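Local coordinates for protein uncharacterized conserved (Bdellovibrio bacteriovorus, PDB 7O21) that probably trims peptidoglycan as an LD-carboxypeptidase of the YkuD family, an activity linked to the curved shape of this predatory bacterium, at residues Tyr93-Arg98 with Gly169-Leu174; Ala113-Tyr118 with Gly132-Ala137. All blocks are in the same frame, centred on the assembly; numbering follows the deposited sequence.

Interaction 1: residues Tyr93-Arg98 with Gly169-Leu174; sequences YFLQER and GETPIL. With EDO (1,2-ethanediol), chain K.
L95 and I173 meet because their first torsions send one branch of each into the same space. The CG of L95 stands beside its own backbone N (chi1 -61°), while I173 has CG1 anti to the backbone N (chi1 -178°), which leaves CG2 turned to the neighbouring strand. There L95 CD2 lies 3.8 Å from I173 CG2, the two side chains crossing at about a right angle, and the CB of Y93 packs against the same methyl. The phenol of Y93 leads away from 169-174, and its OH is hydrogen-bonded to D123. On the face that carries F94 and P172, the F94 ring, in the conformer described, turns its edge to a carbonyl, with CD2 3.2 Å from E170 O, and CE2 lies near P172 CG.

Between these two layers the backbones pair antiparallel. Y93 and I173 exchange two hydrogen bonds; that from I173 N reaches Y93 O at 2.8 Å from well above the carbonyl plane. A straighter hydrogen bond links L95 N to T171 O at 2.9 Å (170° at the hydrogen). Residues 169-171 come before the strand and are loop, yet G169 N still donates to L95 O in the carbonyl plane.

Within the L,D-transpeptidase catalytic domain, strand 172-176 lies between strands 91-99 and 42-47, and P172 and L174 bond the latter through the backbone of I44. The chemistry is thus divided: backbone hydrogen bonds fix the register, while apolar branches of L95 and I173 pack together on one face.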
ATOM      1  N   TYR A  93      -1.492  -8.821  11.001  1.00 15.31           N
ATOM      2  CA  TYR A  93      -1.762  -8.400   9.631  1.00 14.81           C
ATOM      3  C   TYR A  93      -3.247  -8.132   9.420  1.00 14.59           C
ATOM      4  O   TYR A  93      -4.081  -8.345  10.296  1.00 14.53           O
ATOM      5  CB  TYR A  93      -1.268  -9.466   8.635  1.00 15.73           C
ATOM      6  CG  TYR A  93       0.208  -9.678   8.819  1.00 16.66           C
ATOM      7  CD1 TYR A  93       1.114  -8.707   8.410  1.00 17.32           C
ATOM      8  CD2 TYR A  93       0.689 -10.790   9.490  1.00 18.36           C
ATOM      9  CE1 TYR A  93       2.457  -8.861   8.629  1.00 16.52           C
ATOM     10  CE2 TYR A  93       2.045 -10.953   9.708  1.00 16.45           C
ATOM     11  CZ  TYR A  93       2.919  -9.982   9.275  1.00 17.62           C
ATOM     12  OH  TYR A  93       4.271 -10.124   9.506  1.00 18.83           O
ATOM     13  N   PHE A  94      -3.571  -7.590   8.252  0.66 15.78           N
ATOM     14  CA  PHE A  94      -4.959  -7.286   7.821  0.66 20.76           C
ATOM     15  C   PHE A  94      -5.130  -7.890   6.419  0.66 16.89           C
ATOM     16  O   PHE A  94      -4.187  -7.885   5.653  0.66 19.16           O
ATOM     17  CB  PHE A  94      -5.216  -5.767   7.808  0.66 20.58           C
ATOM     18  CG  PHE A  94      -5.283  -5.093   9.164  0.66 17.44           C
ATOM     19  CD1 PHE A  94      -4.136  -4.767   9.872  0.66 20.44           C
ATOM     20  CD2 PHE A  94      -6.503  -4.800   9.761  0.66 19.48           C
ATOM     21  CE1 PHE A  94      -4.216  -4.191  11.133  0.66 17.90           C
ATOM     22  CE2 PHE A  94      -6.577  -4.222  11.016  0.66 18.94           C
ATOM     23  CZ  PHE A  94      -5.428  -3.909  11.690  0.66 15.07           C
ATOM     24  N   LEU A  95      -6.288  -8.458   6.131  1.00 16.24           N
ATOM     25  CA  LEU A  95      -6.574  -9.009   4.812  1.00 15.26           C
ATOM     26  C   LEU A  95      -7.002  -7.900   3.859  1.00 16.01           C
ATOM     27  O   LEU A  95      -7.825  -7.050   4.216  1.00 18.31           O
ATOM     28  CB  LEU A  95      -7.664 -10.068   4.929  1.00 18.00           C
ATOM     29  CG  LEU A  95      -7.207 -11.226   5.832  1.00 17.78           C
ATOM     30  CD1 LEU A  95      -8.395 -11.976   6.401  1.00 22.43           C
ATOM     31  CD2 LEU A  95      -6.262 -12.151   5.072  1.00 18.06           C
ATOM     32  N   GLN A  96      -6.443  -7.922   2.657  0.68 14.83           N
ATOM     33  CA  GLN A  96      -6.623  -6.793   1.715  0.68 16.24           C
ATOM     34  C   GLN A  96      -7.495  -7.100   0.496  0.68 15.86           C
ATOM     35  O   GLN A  96      -8.338  -6.293   0.218  0.68 15.49           O
ATOM     36  CB  GLN A  96      -5.241  -6.329   1.259  0.68 16.32           C
ATOM     37  CG  GLN A  96      -4.350  -5.811   2.376  0.68 17.59           C
ATOM     38  CD  GLN A  96      -3.146  -5.065   1.860  0.68 27.29           C
ATOM     39  OE1 GLN A  96      -2.334  -5.592   1.118  0.68 33.87           O
ATOM     40  NE2 GLN A  96      -3.036  -3.800   2.222  0.68 34.22           N
ATOM     41  N   GLU A  97      -7.149  -8.104  -0.300  1.00 15.42           N
ATOM     42  CA  GLU A  97      -7.867  -8.377  -1.536  1.00 18.33           C
ATOM     43  C   GLU A  97      -8.272  -9.839  -1.596  1.00 17.98           C
ATOM     44  O   GLU A  97      -7.616 -10.707  -1.018  1.00 16.48           O
ATOM     45  CB  GLU A  97      -6.978  -8.114  -2.761  1.00 19.78           C
ATOM     46  CG  GLU A  97      -6.499  -6.680  -2.921  1.00 26.88           C
ATOM     47  CD  GLU A  97      -5.526  -6.526  -4.083  1.00 31.17           C
ATOM     48  OE1 GLU A  97      -5.685  -7.232  -5.100  1.00 43.91           O
ATOM     49  OE2 GLU A  97      -4.588  -5.713  -3.964  1.00 43.50           O
ATOM     50  N   ARG A  98      -9.352 -10.099  -2.321  1.00 17.60           N
ATOM     51  CA  ARG A  98      -9.852 -11.443  -2.560  1.00 18.54           C
ATOM     52  C   ARG A  98      -9.577 -11.812  -4.013  1.00 18.09           C
ATOM     53  O   ARG A  98      -9.872 -11.034  -4.929  1.00 19.31           O
ATOM     54  CB  ARG A  98     -11.350 -11.487  -2.260  1.00 20.44           C
ATOM     55  CG  ARG A  98     -12.051 -12.810  -2.540  1.00 22.91           C
ATOM     56  CD  ARG A  98     -13.546 -12.668  -2.256  1.00 29.87           C
ATOM     57  NE  ARG A  98     -14.326 -13.740  -2.870  1.00 43.98           N
ATOM     58  CZ  ARG A  98     -15.427 -14.262  -2.338  1.00 46.98           C
ATOM     59  NH1 ARG A  98     -15.884 -13.810  -1.176  1.00 44.87           N
ATOM     60  NH2 ARG A  98     -16.076 -15.234  -2.966  1.00 39.62           N
ATOM     61  N   GLY A 169      -9.742  -5.155   3.490  1.00 17.54           N
ATOM     62  CA  GLY A 169      -9.149  -3.957   4.021  1.00 19.71           C
ATOM     63  C   GLY A 169      -9.274  -3.788   5.517  1.00 18.89           C
ATOM     64  O   GLY A 169      -8.656  -2.866   6.071  1.00 20.71           O
ATOM     65  N   GLU A 170     -10.031  -4.645   6.192  1.00 16.79           N
ATOM     66  CA  GLU A 170     -10.335  -4.416   7.603  1.00 16.99           C
ATOM     67  C   GLU A 170     -10.083  -5.615   8.509  1.00 16.71           C
ATOM     68  O   GLU A 170      -9.616  -5.436   9.634  1.00 21.51           O
ATOM     69  CB  GLU A 170     -11.787  -3.947   7.767  1.00 16.79           C
ATOM     70  CG  GLU A 170     -12.141  -2.701   6.958  1.00 17.77           C
ATOM     71  CD  GLU A 170     -11.371  -1.473   7.375  1.00 26.56           C
ATOM     72  OE1 GLU A 170     -10.869  -1.426   8.518  1.00 21.07           O
ATOM     73  OE2 GLU A 170     -11.288  -0.535   6.548  1.00 31.37           O
ATOM     74  N   THR A 171     -10.388  -6.824   8.068  1.00 14.13           N
ATOM     75  CA  THR A 171     -10.313  -7.962   8.998  1.00 13.83           C
ATOM     76  C   THR A 171      -8.865  -8.316   9.337  1.00 14.45           C
ATOM     77  O   THR A 171      -8.089  -8.657   8.431  1.00 14.53           O
ATOM     78  CB  THR A 171     -11.044  -9.178   8.424  1.00 14.59           C
ATOM     79  OG1 THR A 171     -12.435  -8.860   8.303  1.00 16.21           O
ATOM     80  CG2 THR A 171     -10.887 -10.400   9.350  1.00 15.16           C
ATOM     81  N   PRO A 172      -8.477  -8.314  10.611  1.00 13.13           N
ATOM     82  CA  PRO A 172      -7.127  -8.767  10.973  1.00 15.51           C
ATOM     83  C   PRO A 172      -6.959 -10.261  10.780  1.00 16.64           C
ATOM     84  O   PRO A 172      -7.888 -11.047  10.976  1.00 16.83           O
ATOM     85  CB  PRO A 172      -7.026  -8.439  12.470  1.00 17.94           C
ATOM     86  CG  PRO A 172      -8.085  -7.415  12.730  1.00 16.78           C
ATOM     87  CD  PRO A 172      -9.199  -7.731  11.756  1.00 13.79           C
ATOM     88  N   ILE A 173      -5.740 -10.649  10.420  1.00 14.37           N
ATOM     89  CA  ILE A 173      -5.291 -12.029  10.544  1.00 13.88           C
ATOM     90  C   ILE A 173      -4.025 -12.014  11.386  1.00 14.61           C
ATOM     91  O   ILE A 173      -3.053 -11.318  11.060  1.00 15.27           O
ATOM     92  CB  ILE A 173      -5.109 -12.723   9.182  1.00 13.53           C
ATOM     93  CG1 ILE A 173      -4.696 -14.171   9.389  1.00 15.16           C
ATOM     94  CG2 ILE A 173      -4.122 -11.955   8.265  1.00 17.64           C
ATOM     95  CD1 ILE A 173      -4.853 -15.032   8.140  1.00 17.98           C
ATOM     96  N   LEU A 174      -4.065 -12.716  12.512  1.00 13.54           N
ATOM     97  CA  LEU A 174      -2.953 -12.791  13.451  1.00 13.99           C
ATOM     98  C   LEU A 174      -2.287 -14.136  13.226  1.00 17.29           C
ATOM     99  O   LEU A 174      -2.930 -15.179  13.381  1.00 16.71           O
ATOM    100  CB  LEU A 174      -3.464 -12.704  14.883  1.00 14.40           C
ATOM    101  CG  LEU A 174      -4.284 -11.461  15.245  1.00 20.36           C
ATOM    102  CD1 LEU A 174      -4.665 -11.468  16.735  1.00 18.89           C
ATOM    103  CD2 LEU A 174      -3.558 -10.184  14.862  1.00 25.69           C
TER
HETATM  104  C1  EDO K 409     -12.370   4.238   6.950  0.68 35.07           C
HETATM  105  O1  EDO K 409     -13.692   3.976   6.468  0.68 42.11           O
HETATM  106  C2  EDO K 409     -11.803   2.948   7.528  0.68 34.40           C
HETATM  107  O2  EDO K 409     -11.722   1.964   6.489  0.68 39.81           O

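Interaction 2: residues Ala113-Tyr118 with Gly132-Ala137; sequences AFTTNY and GIWLHA
The strand bearing H136, the predicted proton donor/acceptor of the YkuD catalytic domain, is held here against strand 113-116 as an antiparallel pair. F114 and L135 form the hydrogen-bonded pair: F114 N reaches L135 O at 2.7 Å, nearly along the C=O axis, and L135 N returns a bond to F114 O. On the face shared by A113, T115, W134 and H136, the indole lies alongside T115, whose CG2 sits over the five-membered ring, 3.8 Å from its centroid, a CH-pi contact. A113 CB touches W134 CE3 at 3.5 Å and also meets the CB of H136.

Beyond the regular pairing, T116 takes over. With OG1 set between its backbone N and carbonyl carbon (chi1 72°), the hydroxyl donates to I133 O at 2.7 Å and accepts from Y118 N at 3.1 Å, closing an ST turn. Water 2 joins Y118 O to I133 N, and I133 CD1 lies over one face of the Y118 ring, 4.0 Å from its centroid.

At the other end the imidazole leads away from strand 113-116. Its ND1 donates to A137 O at 2.6 Å, in the ring plane and on a lone pair, which fixes the rotation of the ring beside C151, the predicted nucleophile. A histidine oriented by a backbone carbonyl and close to a cysteine is the arrangement known from YkuD-type L,D-transpeptidase active sites.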
ATOM      1  N   ALA A 113      -8.121 -16.971  -2.510  1.00 15.83           N
ATOM      2  CA  ALA A 113      -6.990 -16.475  -1.740  1.00 15.59           C
ATOM      3  C   ALA A 113      -7.323 -15.086  -1.243  1.00 16.71           C
ATOM      4  O   ALA A 113      -8.013 -14.320  -1.918  1.00 17.62           O
ATOM      5  CB  ALA A 113      -5.694 -16.393  -2.558  1.00 16.78           C
ATOM      6  N   PHE A 114      -6.810 -14.757  -0.063  1.00 14.55           N
ATOM      7  CA  PHE A 114      -6.893 -13.410   0.474  1.00 13.72           C
ATOM      8  C   PHE A 114      -5.480 -12.915   0.718  1.00 14.74           C
ATOM      9  O   PHE A 114      -4.684 -13.603   1.362  1.00 16.43           O
ATOM     10  CB  PHE A 114      -7.681 -13.398   1.781  1.00 15.36           C
ATOM     11  CG  PHE A 114      -9.127 -13.730   1.604  1.00 16.82           C
ATOM     12  CD1 PHE A 114      -9.557 -15.053   1.671  1.00 17.47           C
ATOM     13  CD2 PHE A 114     -10.062 -12.729   1.351  1.00 17.77           C
ATOM     14  CE1 PHE A 114     -10.888 -15.371   1.494  1.00 19.52           C
ATOM     15  CE2 PHE A 114     -11.404 -13.050   1.168  1.00 18.57           C
ATOM     16  CZ  PHE A 114     -11.814 -14.374   1.240  1.00 19.66           C
ATOM     17  N   THR A 115      -5.164 -11.739   0.177  1.00 15.08           N
ATOM     18  CA  THR A 115      -3.835 -11.192   0.379  1.00 15.65           C
ATOM     19  C   THR A 115      -3.770 -10.492   1.729  1.00 16.38           C
ATOM     20  O   THR A 115      -4.795 -10.141   2.322  1.00 15.05           O
ATOM     21  CB  THR A 115      -3.509 -10.194  -0.731  1.00 17.02           C
ATOM     22  OG1 THR A 115      -4.371  -9.048  -0.600  1.00 16.58           O
ATOM     23  CG2 THR A 115      -3.717 -10.834  -2.113  1.00 18.51           C
ATOM     24  N   THR A 116      -2.550 -10.260   2.191  1.00 17.06           N
ATOM     25  CA  THR A 116      -2.324  -9.522   3.429  1.00 17.67           C
ATOM     26  C   THR A 116      -1.524  -8.250   3.156  1.00 17.29           C
ATOM     27  O   THR A 116      -1.105  -7.962   2.022  1.00 18.48           O
ATOM     28  CB  THR A 116      -1.568 -10.369   4.457  1.00 17.56           C
ATOM     29  OG1 THR A 116      -0.198 -10.525   4.046  1.00 16.41           O
ATOM     30  CG2 THR A 116      -2.233 -11.744   4.677  1.00 18.83           C
ATOM     31  N   ASN A 117      -1.311  -7.476   4.219  1.00 16.07           N
ATOM     32  CA  ASN A 117      -0.439  -6.312   4.163  1.00 17.16           C
ATOM     33  C   ASN A 117       0.999  -6.645   4.540  1.00 18.92           C
ATOM     34  O   ASN A 117       1.778  -5.726   4.810  1.00 19.47           O
ATOM     35  CB  ASN A 117      -0.989  -5.175   5.035  1.00 17.44           C
ATOM     36  CG  ASN A 117      -0.988  -5.523   6.516  1.00 16.76           C
ATOM     37  OD1 ASN A 117      -1.264  -6.642   6.889  1.00 17.46           O
ATOM     38  ND2 ASN A 117      -0.637  -4.547   7.361  1.00 20.02           N
ATOM     39  N   TYR A 118       1.374  -7.920   4.585  1.00 17.73           N
ATOM     40  CA  TYR A 118       2.771  -8.245   4.830  1.00 16.99           C
ATOM     41  C   TYR A 118       3.628  -7.707   3.689  1.00 21.85           C
ATOM     42  O   TYR A 118       3.287  -7.899   2.516  1.00 23.58           O
ATOM     43  CB  TYR A 118       2.990  -9.759   4.931  1.00 19.43           C
ATOM     44  CG  TYR A 118       4.460 -10.104   5.069  1.00 17.92           C
ATOM     45  CD1 TYR A 118       5.053 -10.177   6.319  1.00 20.24           C
ATOM     46  CD2 TYR A 118       5.260 -10.319   3.949  1.00 19.46           C
ATOM     47  CE1 TYR A 118       6.405 -10.466   6.460  1.00 21.68           C
ATOM     48  CE2 TYR A 118       6.606 -10.610   4.082  1.00 26.38           C
ATOM     49  CZ  TYR A 118       7.168 -10.685   5.339  1.00 24.05           C
ATOM     50  OH  TYR A 118       8.508 -10.970   5.498  1.00 28.69           O
ATOM     51  N   GLY A 132       5.695 -12.958   0.011  1.00 45.90           N
ATOM     52  CA  GLY A 132       4.409 -12.489   0.494  1.00 43.32           C
ATOM     53  C   GLY A 132       3.659 -13.541   1.291  1.00 32.32           C
ATOM     54  O   GLY A 132       3.944 -14.741   1.240  1.00 35.23           O
ATOM     55  N   ILE A 133       2.669 -13.068   2.048  1.00 20.87           N
ATOM     56  CA  ILE A 133       1.824 -13.927   2.870  1.00 20.91           C
ATOM     57  C   ILE A 133       0.393 -13.756   2.396  1.00 17.29           C
ATOM     58  O   ILE A 133      -0.138 -12.637   2.404  1.00 17.11           O
ATOM     59  CB  ILE A 133       1.923 -13.579   4.363  1.00 21.72           C
ATOM     60  CG1 ILE A 133       3.367 -13.689   4.849  1.00 25.36           C
ATOM     61  CG2 ILE A 133       1.014 -14.475   5.188  1.00 22.43           C
ATOM     62  CD1 ILE A 133       3.512 -13.470   6.339  1.00 36.18           C
ATOM     63  N   TRP A 134      -0.239 -14.873   2.029  1.00 16.48           N
ATOM     64  CA  TRP A 134      -1.654 -14.941   1.712  1.00 14.42           C
ATOM     65  C   TRP A 134      -2.296 -15.991   2.606  1.00 13.89           C
ATOM     66  O   TRP A 134      -1.629 -16.904   3.106  1.00 16.64           O
ATOM     67  CB  TRP A 134      -1.878 -15.423   0.270  1.00 17.96           C
ATOM     68  CG  TRP A 134      -1.526 -14.464  -0.834  1.00 16.90           C
ATOM     69  CD1 TRP A 134      -0.973 -13.225  -0.716  1.00 16.91           C
ATOM     70  CD2 TRP A 134      -1.729 -14.685  -2.233  1.00 16.67           C
ATOM     71  NE1 TRP A 134      -0.804 -12.661  -1.965  1.00 16.52           N
ATOM     72  CE2 TRP A 134      -1.268 -13.540  -2.912  1.00 17.59           C
ATOM     73  CE3 TRP A 134      -2.253 -15.749  -2.979  1.00 17.23           C
ATOM     74  CZ2 TRP A 134      -1.327 -13.419  -4.304  1.00 19.81           C
ATOM     75  CZ3 TRP A 134      -2.305 -15.634  -4.356  1.00 18.37           C
ATOM     76  CH2 TRP A 134      -1.852 -14.474  -5.006  1.00 18.59           C
ATOM     77  N   LEU A 135      -3.613 -15.877   2.762  1.00 16.26           N
ATOM     78  CA  LEU A 135      -4.449 -16.953   3.287  1.00 13.71           C
ATOM     79  C   LEU A 135      -5.156 -17.579   2.088  1.00 15.59           C
ATOM     80  O   LEU A 135      -5.844 -16.875   1.343  1.00 15.95           O
ATOM     81  CB  LEU A 135      -5.479 -16.376   4.259  1.00 15.06           C
ATOM     82  CG  LEU A 135      -6.671 -17.277   4.599  1.00 14.06           C
ATOM     83  CD1 LEU A 135      -6.295 -18.503   5.461  1.00 16.92           C
ATOM     84  CD2 LEU A 135      -7.723 -16.438   5.303  1.00 16.56           C
ATOM     85  N   HIS A 136      -4.935 -18.870   1.848  1.00 14.81           N
ATOM     86  CA  HIS A 136      -5.509 -19.458   0.642  1.00 16.56           C
ATOM     87  C   HIS A 136      -5.804 -20.932   0.858  1.00 14.03           C
ATOM     88  O   HIS A 136      -5.606 -21.472   1.943  1.00 14.21           O
ATOM     89  CB  HIS A 136      -4.627 -19.215  -0.594  1.00 17.15           C
ATOM     90  CG  HIS A 136      -3.291 -19.888  -0.548  1.00 15.40           C
ATOM     91  ND1 HIS A 136      -3.126 -21.240  -0.785  1.00 16.70           N
ATOM     92  CD2 HIS A 136      -2.048 -19.388  -0.344  1.00 17.51           C
ATOM     93  CE1 HIS A 136      -1.840 -21.540  -0.710  1.00 16.61           C
ATOM     94  NE2 HIS A 136      -1.165 -20.433  -0.443  1.00 17.57           N
ATOM     95  N   ALA A 137      -6.323 -21.575  -0.184  1.00 15.05           N
ATOM     96  CA  ALA A 137      -6.642 -22.989  -0.123  1.00 16.88           C
ATOM     97  C   ALA A 137      -5.710 -23.764  -1.056  1.00 15.39           C
ATOM     98  O   ALA A 137      -4.640 -23.264  -1.445  1.00 16.57           O
ATOM     99  CB  ALA A 137      -8.128 -23.193  -0.412  1.00 16.10           C
TER
HETATM  100  O   HOH W   1      -0.095 -10.003   0.314  1.00 18.75           O
HETATM  101  O   HOH W   2       2.309 -10.255   1.414  1.00 23.10           O

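How the interactions relate
Interactions 1 and 2 are neighbours in one mixed sheet of the catalytic domain, their centres about 8 Å apart. Across it the strands run 134-136, 113-116, 91-99 and 172-176, so strands 91-99 and 113-116 are the inner pair that joins the two contacts. Q96 N lies 2.8 Å from T115 O, and F94 N lies 2.8 Å from N117 OD1, both probable hydrogen bonds. Along the chain interaction 2 is nested between the two segments of interaction 1. The general lesson is one of continuity: the strand carrying the predicted catalytic histidine is tied, strand by strand, to 172-176.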